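Local coordinates for twin-arginine translocation pathway signal protein (PDB 2RJO) that probably serves as a periplasmic sugar-binding protein of the type I fold, holding beta-D-galactopyranose in the cleft between its two lobes, at residues G88-K97 against P108-Y116; G62-D70 against G257-K268. All coordinates share one frame; numbering follows the deposited sequence.

Interaction 1. Residues G88-K97 against P108-Y116. With GAL (beta-D-galactopyranose), chain B.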
ATOM      1  N   GLY A  88      -4.953  16.870 -20.144  1.00 23.09           N
ATOM      2  CA  GLY A  88      -6.327  17.142 -19.771  1.00 23.00           C
ATOM      3  C   GLY A  88      -6.984  15.937 -19.118  1.00 24.44           C
ATOM      4  O   GLY A  88      -8.200  15.919 -18.895  1.00 24.30           O
ATOM      5  N   ALA A  89      -6.190  14.912 -18.827  1.00 23.29           N
ATOM      6  CA  ALA A  89      -6.711  13.714 -18.180  1.00 23.07           C
ATOM      7  C   ALA A  89      -6.829  13.976 -16.674  1.00 22.16           C
ATOM      8  O   ALA A  89      -6.382  15.014 -16.185  1.00 21.48           O
ATOM      9  CB  ALA A  89      -5.777  12.546 -18.438  1.00 24.28           C
ATOM     10  N   TYR A  90      -7.429  13.034 -15.949  1.00 21.32           N
ATOM     11  CA  TYR A  90      -7.606  13.156 -14.504  1.00 20.84           C
ATOM     12  C   TYR A  90      -6.857  12.027 -13.808  1.00 21.00           C
ATOM     13  O   TYR A  90      -6.940  10.869 -14.230  1.00 21.11           O
ATOM     14  CB  TYR A  90      -9.091  13.097 -14.164  1.00 22.88           C
ATOM     15  CG  TYR A  90      -9.845  14.324 -14.624  1.00 23.38           C
ATOM     16  CD1 TYR A  90     -10.121  15.358 -13.738  1.00 21.21           C
ATOM     17  CD2 TYR A  90     -10.197  14.495 -15.966  1.00 23.15           C
ATOM     18  CE1 TYR A  90     -10.715  16.537 -14.165  1.00 21.98           C
ATOM     19  CE2 TYR A  90     -10.794  15.680 -16.407  1.00 22.69           C
ATOM     20  CZ  TYR A  90     -11.046  16.699 -15.493  1.00 22.28           C
ATOM     21  OH  TYR A  90     -11.607  17.888 -15.899  1.00 22.15           O
ATOM     22  N   VAL A  91      -6.140  12.350 -12.737  1.00 20.35           N
ATOM     23  CA  VAL A  91      -5.356  11.333 -12.049  1.00 20.13           C
ATOM     24  C   VAL A  91      -5.442  11.364 -10.531  1.00 20.55           C
ATOM     25  O   VAL A  91      -5.545  12.427  -9.920  1.00 20.86           O
ATOM     26  CB  VAL A  91      -3.870  11.460 -12.440  1.00 21.69           C
ATOM     27  CG1 VAL A  91      -3.334  12.816 -11.978  1.00 22.35           C
ATOM     28  CG2 VAL A  91      -3.059  10.324 -11.829  1.00 21.00           C
ATOM     29  N   THR A  92      -5.384  10.179  -9.939  1.00 19.81           N
ATOM     30  CA  THR A  92      -5.421  10.015  -8.495  1.00 21.16           C
ATOM     31  C   THR A  92      -4.143   9.274  -8.113  1.00 20.64           C
ATOM     32  O   THR A  92      -3.755   8.318  -8.779  1.00 21.84           O
ATOM     33  CB  THR A  92      -6.657   9.190  -8.052  1.00 22.14           C
ATOM     34  OG1 THR A  92      -7.819  10.025  -8.092  1.00 23.82           O
ATOM     35  CG2 THR A  92      -6.481   8.648  -6.633  1.00 24.08           C
ATOM     36  N   THR A  93      -3.492   9.731  -7.051  1.00 22.02           N
ATOM     37  CA  THR A  93      -2.253   9.113  -6.586  1.00 21.17           C
ATOM     38  C   THR A  93      -2.470   8.288  -5.324  1.00 19.78           C
ATOM     39  O   THR A  93      -3.312   8.615  -4.497  1.00 18.47           O
ATOM     40  CB  THR A  93      -1.173  10.186  -6.308  1.00 20.04           C
ATOM     41  OG1 THR A  93      -0.660  10.670  -7.552  1.00 24.95           O
ATOM     42  CG2 THR A  93      -0.028   9.601  -5.511  1.00 28.00           C
ATOM     43  N   ILE A  94      -1.695   7.217  -5.190  1.00 19.42           N
ATOM     44  CA  ILE A  94      -1.786   6.343  -4.030  1.00 19.24           C
ATOM     45  C   ILE A  94      -0.403   6.115  -3.428  1.00 19.92           C
ATOM     46  O   ILE A  94       0.523   5.744  -4.139  1.00 20.19           O
ATOM     47  CB  ILE A  94      -2.345   4.950  -4.406  1.00 18.60           C
ATOM     48  CG1 ILE A  94      -3.615   5.087  -5.247  1.00 17.13           C
ATOM     49  CG2 ILE A  94      -2.653   4.163  -3.142  1.00 18.18           C
ATOM     50  CD1 ILE A  94      -4.789   5.656  -4.488  1.00 17.86           C
ATOM     51  N   TRP A  95      -0.267   6.343  -2.124  1.00 20.78           N
ATOM     52  CA  TRP A  95       0.993   6.101  -1.421  1.00 19.69           C
ATOM     53  C   TRP A  95       2.195   7.019  -1.655  1.00 20.25           C
ATOM     54  O   TRP A  95       2.608   7.736  -0.751  1.00 21.03           O
ATOM     55  CB  TRP A  95       1.468   4.658  -1.671  1.00 17.78           C
ATOM     56  CG  TRP A  95       0.645   3.556  -1.015  1.00 17.47           C
ATOM     57  CD1 TRP A  95       0.098   2.472  -1.633  1.00 18.39           C
ATOM     58  CD2 TRP A  95       0.291   3.443   0.373  1.00 16.50           C
ATOM     59  NE1 TRP A  95      -0.580   1.691  -0.722  1.00 18.26           N
ATOM     60  CE2 TRP A  95      -0.475   2.263   0.515  1.00 16.40           C
ATOM     61  CE3 TRP A  95       0.545   4.221   1.505  1.00 16.33           C
ATOM     62  CZ2 TRP A  95      -0.988   1.849   1.748  1.00 15.17           C
ATOM     63  CZ3 TRP A  95       0.028   3.804   2.739  1.00 16.73           C
ATOM     64  CH2 TRP A  95      -0.726   2.634   2.842  1.00 15.49           C
ATOM     65  N   ASN A  96       2.765   6.981  -2.858  1.00 19.32           N
ATOM     66  CA  ASN A  96       3.980   7.747  -3.151  1.00 19.49           C
ATOM     67  C   ASN A  96       3.865   9.070  -3.909  1.00 20.34           C
ATOM     68  O   ASN A  96       3.236   9.152  -4.960  1.00 21.24           O
ATOM     69  CB  ASN A  96       4.981   6.852  -3.904  1.00 19.56           C
ATOM     70  CG  ASN A  96       5.269   5.543  -3.189  1.00 19.78           C
ATOM     71  OD1 ASN A  96       5.727   5.527  -2.052  1.00 20.36           O
ATOM     72  ND2 ASN A  96       5.003   4.433  -3.867  1.00 22.12           N
ATOM     73  N   LYS A  97       4.510  10.095  -3.366  1.00 20.27           N
ATOM     74  CA  LYS A  97       4.545  11.415  -3.975  1.00 20.49           C
ATOM     75  C   LYS A  97       5.457  12.317  -3.153  1.00 22.96           C
ATOM     76  O   LYS A  97       5.685  12.067  -1.966  1.00 19.78           O
ATOM     77  CB  LYS A  97       3.148  12.046  -4.021  1.00 21.79           C
ATOM     78  CG  LYS A  97       2.708  12.681  -2.706  1.00 21.08           C
ATOM     79  CD  LYS A  97       1.451  13.521  -2.889  1.00 21.60           C
ATOM     80  CE  LYS A  97       1.085  14.271  -1.612  1.00 21.95           C
ATOM     81  NZ  LYS A  97       2.072  15.323  -1.221  1.00 21.46           N
ATOM     82  N   PRO A 108      -8.100  21.013 -12.218  1.00 27.51           N
ATOM     83  CA  PRO A 108      -8.839  19.961 -11.509  1.00 26.83           C
ATOM     84  C   PRO A 108      -8.307  18.563 -11.880  1.00 26.23           C
ATOM     85  O   PRO A 108      -8.801  17.542 -11.383  1.00 25.25           O
ATOM     86  CB  PRO A 108     -10.249  20.167 -12.032  1.00 26.79           C
ATOM     87  CG  PRO A 108      -9.961  20.337 -13.527  1.00 27.06           C
ATOM     88  CD  PRO A 108      -8.699  21.238 -13.550  1.00 26.21           C
ATOM     89  N   ASN A 109      -7.298  18.536 -12.751  1.00 23.63           N
ATOM     90  CA  ASN A 109      -6.710  17.292 -13.243  1.00 24.16           C
ATOM     91  C   ASN A 109      -6.144  16.347 -12.177  1.00 23.68           C
ATOM     92  O   ASN A 109      -6.320  15.139 -12.266  1.00 25.21           O
ATOM     93  CB  ASN A 109      -5.640  17.618 -14.288  1.00 24.42           C
ATOM     94  CG  ASN A 109      -6.183  18.473 -15.431  1.00 26.53           C
ATOM     95  OD1 ASN A 109      -6.702  17.958 -16.422  1.00 29.25           O
ATOM     96  ND2 ASN A 109      -6.086  19.786 -15.279  1.00 26.45           N
ATOM     97  N   TYR A 110      -5.466  16.890 -11.177  1.00 21.54           N
ATOM     98  CA  TYR A 110      -4.918  16.071 -10.104  1.00 20.77           C
ATOM     99  C   TYR A 110      -6.026  15.992  -9.060  1.00 20.51           C
ATOM    100  O   TYR A 110      -6.078  16.804  -8.145  1.00 20.01           O
ATOM    101  CB  TYR A 110      -3.687  16.744  -9.502  1.00 19.63           C
ATOM    102  CG  TYR A 110      -2.873  15.874  -8.575  1.00 18.48           C
ATOM    103  CD1 TYR A 110      -3.306  14.602  -8.198  1.00 18.06           C
ATOM    104  CD2 TYR A 110      -1.661  16.332  -8.073  1.00 17.57           C
ATOM    105  CE1 TYR A 110      -2.545  13.811  -7.343  1.00 15.99           C
ATOM    106  CE2 TYR A 110      -0.899  15.560  -7.227  1.00 17.51           C
ATOM    107  CZ  TYR A 110      -1.340  14.301  -6.861  1.00 17.54           C
ATOM    108  OH  TYR A 110      -0.559  13.545  -6.019  1.00 16.41           O
ATOM    109  N   VAL A 111      -6.905  15.008  -9.216  1.00 19.73           N
ATOM    110  CA  VAL A 111      -8.049  14.822  -8.332  1.00 19.67           C
ATOM    111  C   VAL A 111      -7.735  14.601  -6.861  1.00 20.20           C
ATOM    112  O   VAL A 111      -8.283  15.286  -5.993  1.00 19.41           O
ATOM    113  CB  VAL A 111      -8.918  13.661  -8.817  1.00 18.82           C
ATOM    114  CG1 VAL A 111     -10.127  13.507  -7.908  1.00 19.40           C
ATOM    115  CG2 VAL A 111      -9.339  13.904 -10.254  1.00 19.57           C
ATOM    116  N   ALA A 112      -6.874  13.638  -6.560  1.00 20.83           N
ATOM    117  CA  ALA A 112      -6.561  13.394  -5.165  1.00 19.51           C
ATOM    118  C   ALA A 112      -5.407  12.437  -4.918  1.00 19.38           C
ATOM    119  O   ALA A 112      -4.990  11.693  -5.799  1.00 20.19           O
ATOM    120  CB  ALA A 112      -7.816  12.886  -4.435  1.00 18.49           C
ATOM    121  N   HIS A 113      -4.890  12.496  -3.697  1.00 18.89           N
ATOM    122  CA  HIS A 113      -3.819  11.629  -3.242  1.00 19.35           C
ATOM    123  C   HIS A 113      -4.414  10.879  -2.056  1.00 20.06           C
ATOM    124  O   HIS A 113      -5.014  11.488  -1.164  1.00 19.12           O
ATOM    125  CB  HIS A 113      -2.609  12.442  -2.778  1.00 18.92           C
ATOM    126  CG  HIS A 113      -1.506  11.604  -2.211  1.00 20.02           C
ATOM    127  ND1 HIS A 113      -0.830  10.663  -2.958  1.00 20.53           N
ATOM    128  CD2 HIS A 113      -0.989  11.533  -0.963  1.00 17.50           C
ATOM    129  CE1 HIS A 113       0.053  10.048  -2.194  1.00 17.05           C
ATOM    130  NE2 HIS A 113      -0.024  10.556  -0.978  1.00 18.80           N
ATOM    131  N   LEU A 114      -4.283   9.559  -2.058  1.00 19.04           N
ATOM    132  CA  LEU A 114      -4.815   8.755  -0.968  1.00 18.93           C
ATOM    133  C   LEU A 114      -3.671   8.059  -0.254  1.00 18.10           C
ATOM    134  O   LEU A 114      -2.699   7.642  -0.876  1.00 17.34           O
ATOM    135  CB  LEU A 114      -5.784   7.700  -1.498  1.00 18.99           C
ATOM    136  CG  LEU A 114      -6.976   8.191  -2.319  1.00 20.24           C
ATOM    137  CD1 LEU A 114      -7.828   6.988  -2.664  1.00 19.53           C
ATOM    138  CD2 LEU A 114      -7.782   9.228  -1.544  1.00 19.55           C
ATOM    139  N   SER A 115      -3.781   7.929   1.061  1.00 18.99           N
ATOM    140  CA  SER A 115      -2.733   7.278   1.813  1.00 19.44           C
ATOM    141  C   SER A 115      -3.229   6.910   3.196  1.00 20.45           C
ATOM    142  O   SER A 115      -4.386   7.140   3.534  1.00 19.97           O
ATOM    143  CB  SER A 115      -1.522   8.205   1.923  1.00 18.85           C
ATOM    144  OG  SER A 115      -0.409   7.532   2.486  1.00 18.02           O
ATOM    145  N   TYR A 116      -2.348   6.312   3.981  1.00 20.49           N
ATOM    146  CA  TYR A 116      -2.675   5.927   5.340  1.00 21.20           C
ATOM    147  C   TYR A 116      -1.503   6.369   6.186  1.00 22.81           C
ATOM    148  O   TYR A 116      -0.396   6.564   5.670  1.00 22.05           O
ATOM    149  CB  TYR A 116      -2.844   4.418   5.448  1.00 20.60           C
ATOM    150  CG  TYR A 116      -4.015   3.870   4.687  1.00 17.22           C
ATOM    151  CD1 TYR A 116      -5.145   3.431   5.351  1.00 19.08           C
ATOM    152  CD2 TYR A 116      -3.977   3.750   3.301  1.00 19.26           C
ATOM    153  CE1 TYR A 116      -6.217   2.875   4.658  1.00 20.09           C
ATOM    154  CE2 TYR A 116      -5.038   3.196   2.594  1.00 20.42           C
ATOM    155  CZ  TYR A 116      -6.156   2.758   3.279  1.00 20.57           C
ATOM    156  OH  TYR A 116      -7.209   2.189   2.598  1.00 20.90           O
TER
HETATM  157  C1  GAL B 368       3.497  -2.277  -2.096  1.00 19.20           C
HETATM  158  C2  GAL B 368       3.172  -2.525  -0.605  1.00 17.63           C
HETATM  159  C3  GAL B 368       2.154  -1.460  -0.138  1.00 19.02           C
HETATM  160  C4  GAL B 368       2.775  -0.066  -0.336  1.00 18.98           C
HETATM  161  C5  GAL B 368       3.097   0.075  -1.851  1.00 20.12           C
HETATM  162  C6  GAL B 368       3.718   1.436  -2.086  1.00 18.74           C
HETATM  163  O1  GAL B 368       4.459  -3.256  -2.533  1.00 17.94           O
HETATM  164  O2  GAL B 368       2.601  -3.822  -0.449  1.00 18.75           O
HETATM  165  O3  GAL B 368       1.853  -1.642   1.244  1.00 16.35           O
HETATM  166  O4  GAL B 368       3.983   0.013   0.418  1.00 18.39           O
HETATM  167  O5  GAL B 368       4.060  -0.946  -2.272  1.00 19.35           O
HETATM  168  O6  GAL B 368       3.997   1.548  -3.468  1.00 16.32           O

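Interaction 2. Residues G62-D70 against G257-K268. With GAL (beta-D-galactopyranose), chain B.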
ATOM      1  N   GLY A  62      -6.179  10.667 -26.540  1.00 24.00           N
ATOM      2  CA  GLY A  62      -6.317  12.098 -26.717  1.00 24.53           C
ATOM      3  C   GLY A  62      -6.633  12.748 -25.384  1.00 24.57           C
ATOM      4  O   GLY A  62      -7.359  13.742 -25.326  1.00 25.24           O
ATOM      5  N   GLY A  63      -6.096  12.178 -24.309  1.00 23.70           N
ATOM      6  CA  GLY A  63      -6.333  12.723 -22.987  1.00 22.27           C
ATOM      7  C   GLY A  63      -7.602  12.241 -22.302  1.00 22.01           C
ATOM      8  O   GLY A  63      -7.760  12.433 -21.098  1.00 23.44           O
ATOM      9  N   ASN A  64      -8.507  11.618 -23.048  1.00 20.72           N
ATOM     10  CA  ASN A  64      -9.759  11.129 -22.474  1.00 21.06           C
ATOM     11  C   ASN A  64      -9.472   9.902 -21.607  1.00 19.64           C
ATOM     12  O   ASN A  64      -9.835   8.777 -21.949  1.00 16.24           O
ATOM     13  CB  ASN A  64     -10.726  10.797 -23.610  1.00 22.21           C
ATOM     14  CG  ASN A  64     -12.108  10.429 -23.118  1.00 23.80           C
ATOM     15  OD1 ASN A  64     -12.582  10.946 -22.105  1.00 21.57           O
ATOM     16  ND2 ASN A  64     -12.775   9.542 -23.852  1.00 25.52           N
ATOM     17  N   LEU A  65      -8.822  10.142 -20.473  1.00 19.34           N
ATOM     18  CA  LEU A  65      -8.428   9.065 -19.575  1.00 18.42           C
ATOM     19  C   LEU A  65      -8.509   9.421 -18.088  1.00 19.35           C
ATOM     20  O   LEU A  65      -8.312  10.571 -17.697  1.00 20.09           O
ATOM     21  CB  LEU A  65      -6.997   8.637 -19.936  1.00 19.28           C
ATOM     22  CG  LEU A  65      -6.167   7.762 -18.990  1.00 17.29           C
ATOM     23  CD1 LEU A  65      -6.643   6.327 -19.029  1.00 16.02           C
ATOM     24  CD2 LEU A  65      -4.701   7.827 -19.409  1.00 17.32           C
ATOM     25  N   VAL A  66      -8.809   8.415 -17.274  1.00 18.07           N
ATOM     26  CA  VAL A  66      -8.880   8.566 -15.828  1.00 18.00           C
ATOM     27  C   VAL A  66      -7.906   7.542 -15.250  1.00 17.41           C
ATOM     28  O   VAL A  66      -8.126   6.336 -15.345  1.00 17.13           O
ATOM     29  CB  VAL A  66     -10.291   8.279 -15.278  1.00 18.44           C
ATOM     30  CG1 VAL A  66     -10.273   8.320 -13.756  1.00 17.80           C
ATOM     31  CG2 VAL A  66     -11.273   9.308 -15.811  1.00 17.02           C
ATOM     32  N   LEU A  67      -6.833   8.040 -14.652  1.00 16.75           N
ATOM     33  CA  LEU A  67      -5.794   7.192 -14.092  1.00 15.94           C
ATOM     34  C   LEU A  67      -5.726   7.127 -12.566  1.00 17.38           C
ATOM     35  O   LEU A  67      -5.786   8.153 -11.888  1.00 15.64           O
ATOM     36  CB  LEU A  67      -4.445   7.661 -14.629  1.00 15.15           C
ATOM     37  CG  LEU A  67      -3.213   6.919 -14.124  1.00 15.94           C
ATOM     38  CD1 LEU A  67      -3.247   5.504 -14.662  1.00 15.28           C
ATOM     39  CD2 LEU A  67      -1.965   7.634 -14.577  1.00 13.13           C
ATOM     40  N   ASN A  68      -5.606   5.911 -12.036  1.00 17.14           N
ATOM     41  CA  ASN A  68      -5.465   5.691 -10.596  1.00 18.02           C
ATOM     42  C   ASN A  68      -4.113   5.007 -10.472  1.00 18.24           C
ATOM     43  O   ASN A  68      -3.992   3.816 -10.759  1.00 19.84           O
ATOM     44  CB  ASN A  68      -6.565   4.773 -10.056  1.00 18.59           C
ATOM     45  CG  ASN A  68      -6.456   4.566  -8.555  1.00 20.84           C
ATOM     46  OD1 ASN A  68      -5.830   5.363  -7.863  1.00 17.18           O
ATOM     47  ND2 ASN A  68      -7.078   3.505  -8.045  1.00 18.82           N
ATOM     48  N   VAL A  69      -3.101   5.757 -10.047  1.00 17.47           N
ATOM     49  CA  VAL A  69      -1.746   5.221  -9.968  1.00 17.17           C
ATOM     50  C   VAL A  69      -1.027   5.228  -8.620  1.00 17.49           C
ATOM     51  O   VAL A  69      -1.144   6.164  -7.827  1.00 18.03           O
ATOM     52  CB  VAL A  69      -0.833   5.954 -10.992  1.00 18.10           C
ATOM     53  CG1 VAL A  69      -0.835   7.455 -10.701  1.00 17.63           C
ATOM     54  CG2 VAL A  69       0.590   5.405 -10.937  1.00 19.91           C
ATOM     55  N   ASP A  70      -0.271   4.160  -8.396  1.00 17.68           N
ATOM     56  CA  ASP A  70       0.548   3.958  -7.204  1.00 18.31           C
ATOM     57  C   ASP A  70       1.965   4.150  -7.774  1.00 19.04           C
ATOM     58  O   ASP A  70       2.558   3.208  -8.293  1.00 19.12           O
ATOM     59  CB  ASP A  70       0.373   2.516  -6.697  1.00 17.39           C
ATOM     60  CG  ASP A  70       1.197   2.209  -5.445  1.00 18.78           C
ATOM     61  OD1 ASP A  70       2.262   2.830  -5.234  1.00 18.52           O
ATOM     62  OD2 ASP A  70       0.782   1.321  -4.670  1.00 20.46           O
ATOM     63  N   GLY A 257      -8.205   0.422  -5.290  1.00 18.53           N
ATOM     64  CA  GLY A 257      -8.163   0.341  -6.740  1.00 17.86           C
ATOM     65  C   GLY A 257      -9.366   0.919  -7.462  1.00 20.95           C
ATOM     66  O   GLY A 257      -9.226   1.549  -8.517  1.00 19.52           O
ATOM     67  N   GLY A 258     -10.552   0.698  -6.901  1.00 20.48           N
ATOM     68  CA  GLY A 258     -11.761   1.199  -7.521  1.00 20.77           C
ATOM     69  C   GLY A 258     -12.110   2.624  -7.154  1.00 21.03           C
ATOM     70  O   GLY A 258     -12.479   3.409  -8.027  1.00 21.64           O
ATOM     71  N   ILE A 259     -11.997   2.965  -5.875  1.00 20.21           N
ATOM     72  CA  ILE A 259     -12.326   4.308  -5.422  1.00 20.10           C
ATOM     73  C   ILE A 259     -11.455   5.378  -6.097  1.00 20.43           C
ATOM     74  O   ILE A 259     -11.956   6.431  -6.473  1.00 21.38           O
ATOM     75  CB  ILE A 259     -12.189   4.423  -3.886  1.00 19.16           C
ATOM     76  CG1 ILE A 259     -13.165   5.482  -3.356  1.00 16.29           C
ATOM     77  CG2 ILE A 259     -10.752   4.809  -3.511  1.00 19.73           C
ATOM     78  CD1 ILE A 259     -14.622   5.179  -3.635  1.00 16.78           C
ATOM     79  N   GLY A 260     -10.162   5.099  -6.257  1.00 19.40           N
ATOM     80  CA  GLY A 260      -9.274   6.054  -6.902  1.00 18.20           C
ATOM     81  C   GLY A 260      -9.836   6.497  -8.242  1.00 17.79           C
ATOM     82  O   GLY A 260      -9.893   7.695  -8.537  1.00 18.33           O
ATOM     83  N   LEU A 261     -10.261   5.522  -9.047  1.00 16.46           N
ATOM     84  CA  LEU A 261     -10.847   5.789 -10.359  1.00 16.07           C
ATOM     85  C   LEU A 261     -12.220   6.458 -10.235  1.00 17.71           C
ATOM     86  O   LEU A 261     -12.574   7.305 -11.041  1.00 17.46           O
ATOM     87  CB  LEU A 261     -11.008   4.488 -11.141  1.00 15.91           C
ATOM     88  CG  LEU A 261      -9.774   3.707 -11.587  1.00 14.75           C
ATOM     89  CD1 LEU A 261     -10.238   2.426 -12.256  1.00 12.64           C
ATOM     90  CD2 LEU A 261      -8.932   4.538 -12.547  1.00 14.47           C
ATOM     91  N   SER A 262     -12.991   6.055  -9.231  1.00 17.91           N
ATOM     92  CA  SER A 262     -14.309   6.631  -9.021  1.00 19.05           C
ATOM     93  C   SER A 262     -14.183   8.147  -8.803  1.00 19.63           C
ATOM     94  O   SER A 262     -14.887   8.928  -9.442  1.00 19.90           O
ATOM     95  CB  SER A 262     -14.978   5.965  -7.819  1.00 19.62           C
ATOM     96  OG  SER A 262     -16.294   6.439  -7.635  1.00 20.87           O
HETATM   97  N   MSE A 263     -13.286   8.553  -7.906  1.00 19.43           N
HETATM   98  CA  MSE A 263     -13.057   9.973  -7.629  1.00 20.73           C
HETATM   99  C   MSE A 263     -12.699  10.680  -8.931  1.00 20.09           C
HETATM  100  O   MSE A 263     -13.271  11.718  -9.283  1.00 20.53           O
HETATM  101  CB  MSE A 263     -11.886  10.163  -6.658  1.00 19.22           C
HETATM  102  CG  MSE A 263     -12.182   9.844  -5.211  1.00 23.02           C
HETATM  103 SE   MSE A 263     -10.695   9.894  -4.196  1.00 20.01          SE
HETATM  104  CE  MSE A 263     -10.840   8.381  -3.373  1.00 24.82           C
ATOM    105  N   GLY A 264     -11.735  10.098  -9.637  1.00 18.62           N
ATOM    106  CA  GLY A 264     -11.287  10.667 -10.887  1.00 18.99           C
ATOM    107  C   GLY A 264     -12.379  10.801 -11.929  1.00 20.34           C
ATOM    108  O   GLY A 264     -12.465  11.830 -12.592  1.00 22.68           O
ATOM    109  N   LEU A 265     -13.211   9.772 -12.076  1.00 21.18           N
ATOM    110  CA  LEU A 265     -14.278   9.797 -13.063  1.00 21.50           C
ATOM    111  C   LEU A 265     -15.348  10.829 -12.724  1.00 22.93           C
ATOM    112  O   LEU A 265     -15.857  11.515 -13.617  1.00 24.35           O
ATOM    113  CB  LEU A 265     -14.905   8.401 -13.217  1.00 20.33           C
ATOM    114  CG  LEU A 265     -15.994   8.214 -14.296  1.00 20.84           C
ATOM    115  CD1 LEU A 265     -15.483   8.687 -15.661  1.00 18.43           C
ATOM    116  CD2 LEU A 265     -16.418   6.745 -14.360  1.00 18.05           C
ATOM    117  N   GLN A 266     -15.682  10.950 -11.440  1.00 22.19           N
ATOM    118  CA  GLN A 266     -16.678  11.910 -11.011  1.00 21.47           C
ATOM    119  C   GLN A 266     -16.156  13.331 -11.148  1.00 22.78           C
ATOM    120  O   GLN A 266     -16.933  14.270 -11.289  1.00 22.52           O
ATOM    121  CB  GLN A 266     -17.105  11.644  -9.569  1.00 20.76           C
ATOM    122  CG  GLN A 266     -17.954  10.401  -9.431  1.00 23.67           C
ATOM    123  CD  GLN A 266     -18.729  10.347  -8.133  1.00 23.01           C
ATOM    124  OE1 GLN A 266     -19.283  11.350  -7.687  1.00 23.98           O
ATOM    125  NE2 GLN A 266     -18.788   9.166  -7.529  1.00 26.83           N
ATOM    126  N   ALA A 267     -14.841  13.496 -11.097  1.00 23.27           N
ATOM    127  CA  ALA A 267     -14.268  14.825 -11.252  1.00 24.23           C
ATOM    128  C   ALA A 267     -14.392  15.192 -12.726  1.00 24.86           C
ATOM    129  O   ALA A 267     -14.816  16.291 -13.058  1.00 27.38           O
ATOM    130  CB  ALA A 267     -12.806  14.829 -10.829  1.00 22.87           C
ATOM    131  N   LYS A 268     -14.047  14.249 -13.601  1.00 25.34           N
ATOM    132  CA  LYS A 268     -14.116  14.462 -15.047  1.00 26.21           C
ATOM    133  C   LYS A 268     -15.537  14.750 -15.506  1.00 26.38           C
ATOM    134  O   LYS A 268     -15.749  15.544 -16.419  1.00 25.95           O
ATOM    135  CB  LYS A 268     -13.583  13.238 -15.804  1.00 26.00           C
ATOM    136  CG  LYS A 268     -13.623  13.396 -17.318  1.00 29.45           C
ATOM    137  CD  LYS A 268     -13.153  12.137 -18.035  1.00 32.24           C
ATOM    138  CE  LYS A 268     -13.300  12.271 -19.548  1.00 30.91           C
ATOM    139  NZ  LYS A 268     -12.540  13.415 -20.124  1.00 30.87           N
TER
HETATM  140  C1  GAL B 368       3.497  -2.277  -2.096  1.00 19.20           C
HETATM  141  C2  GAL B 368       3.172  -2.525  -0.605  1.00 17.63           C
HETATM  142  C3  GAL B 368       2.154  -1.460  -0.138  1.00 19.02           C
HETATM  143  C4  GAL B 368       2.775  -0.066  -0.336  1.00 18.98           C
HETATM  144  C5  GAL B 368       3.097   0.075  -1.851  1.00 20.12           C
HETATM  145  C6  GAL B 368       3.718   1.436  -2.086  1.00 18.74           C
HETATM  146  O1  GAL B 368       4.459  -3.256  -2.533  1.00 17.94           O
HETATM  147  O2  GAL B 368       2.601  -3.822  -0.449  1.00 18.75           O
HETATM  148  O3  GAL B 368       1.853  -1.642   1.244  1.00 16.35           O
HETATM  149  O4  GAL B 368       3.983   0.013   0.418  1.00 18.39           O
HETATM  150  O5  GAL B 368       4.060  -0.946  -2.272  1.00 19.35           O
HETATM  151  O6  GAL B 368       3.997   1.548  -3.468  1.00 16.32           O

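Interaction 1. Residues G88-K97 against P108-Y116
K97 lies across H113: its CD sits 3.5 Å from the ring centroid and 7° off the ring normal, a CH-pi contact over the face. The first torsion puts CG between backbone N and carbonyl carbon, and a bend at chi4 turns NZ off to L101 O and Y323 OH. On the same face of the sheet Y110 OH receives a weak hydrogen bond from T93 OG1, 3.3 Å long, while Y110 and V91 pack against helix 74-87. The other face carries I94 and L114 side by side, I94 CD1 3.8 Å from L114 CB. Behind these contacts runs a parallel pair of strands, 90-94 and 110-115, inclined by 13° in the N-terminal lobe of a periplasmic binding protein. T93 N hydrogen-bonds to A112 O and T93 O accepts one from L114 N, each at 2.8 Å; W95 N bonds L114 O at 3.0 Å. Beyond I94, W95 CH2 comes within 3.5 Å of Y116 CD2, the ring planes at 34°. One face of the indole takes galactose C4, 3.8 Å above its plane; Y19 OH bonds W95 NE1, and W251 meets the same indole edge-to-face.

Interaction 2. Residues G62-D70 against G257-K268
N68 ND2 is gripped by two carbonyls of helix 253-268: it bonds G257 O at 2.9 Å and also L256 O, just before the segment. The G257 bond is bent, with an N-H...O angle of 138°, and the donor stands 46° out of the carbonyl plane, although G257 O lies close to the plane of the N68 amide. CG is set anti to the backbone N, which carries the amide over G260, where ND2 is 3.6 Å from G260 CA. G260 and G264 present bare backbone to the strand, and N68 and V66 lie directly against it. The axes accordingly approach to 7.3 Å, running roughly antiparallel at 146°. L261 packs beside the asparagine, its CD2 3.4 Å from N68 CB, and V66 CG1 rests on the helix backbone at G264 C, 3.7 Å away. Toward the outer end, K268 NZ lies 3.2 Å from N64 OD1, an oxygen already bonded to T6 OG1. At the other end of 62-70, D70 OD1 accepts a hydrogen bond from galactose O6. Strand 65-69 runs between parallel neighbours 7-12 and 90-94, and the helix lies over one face of this sheet, also touching 110-115 through I259, M263 and A267.

Overall arrangement
Both contacts are largely buried and belong to one sheet, in which strands 65-69 and 90-94 are neighbours: T92 N lies 2.8 Å from L67 O, a probable hydrogen bond, and the contact centres are about 9 Å apart. Interaction 1 is an in-sheet pairing, held mainly by backbone hydrogen bonds, straight from T93 onward but disturbed near Y110, and burying 854 Å²; interaction 2 stacks a helix on the sheet face, burying 417 Å² through close packing on glycine backbone and an asparagine amide. T92 OG1 ties them further by bonding G260 O. At their cleft ends they differ in chemistry: W95 offers an aromatic face to the sugar, whereas D70 accepts a hydrogen bond from its O6 and N96 gives that atom a weak one.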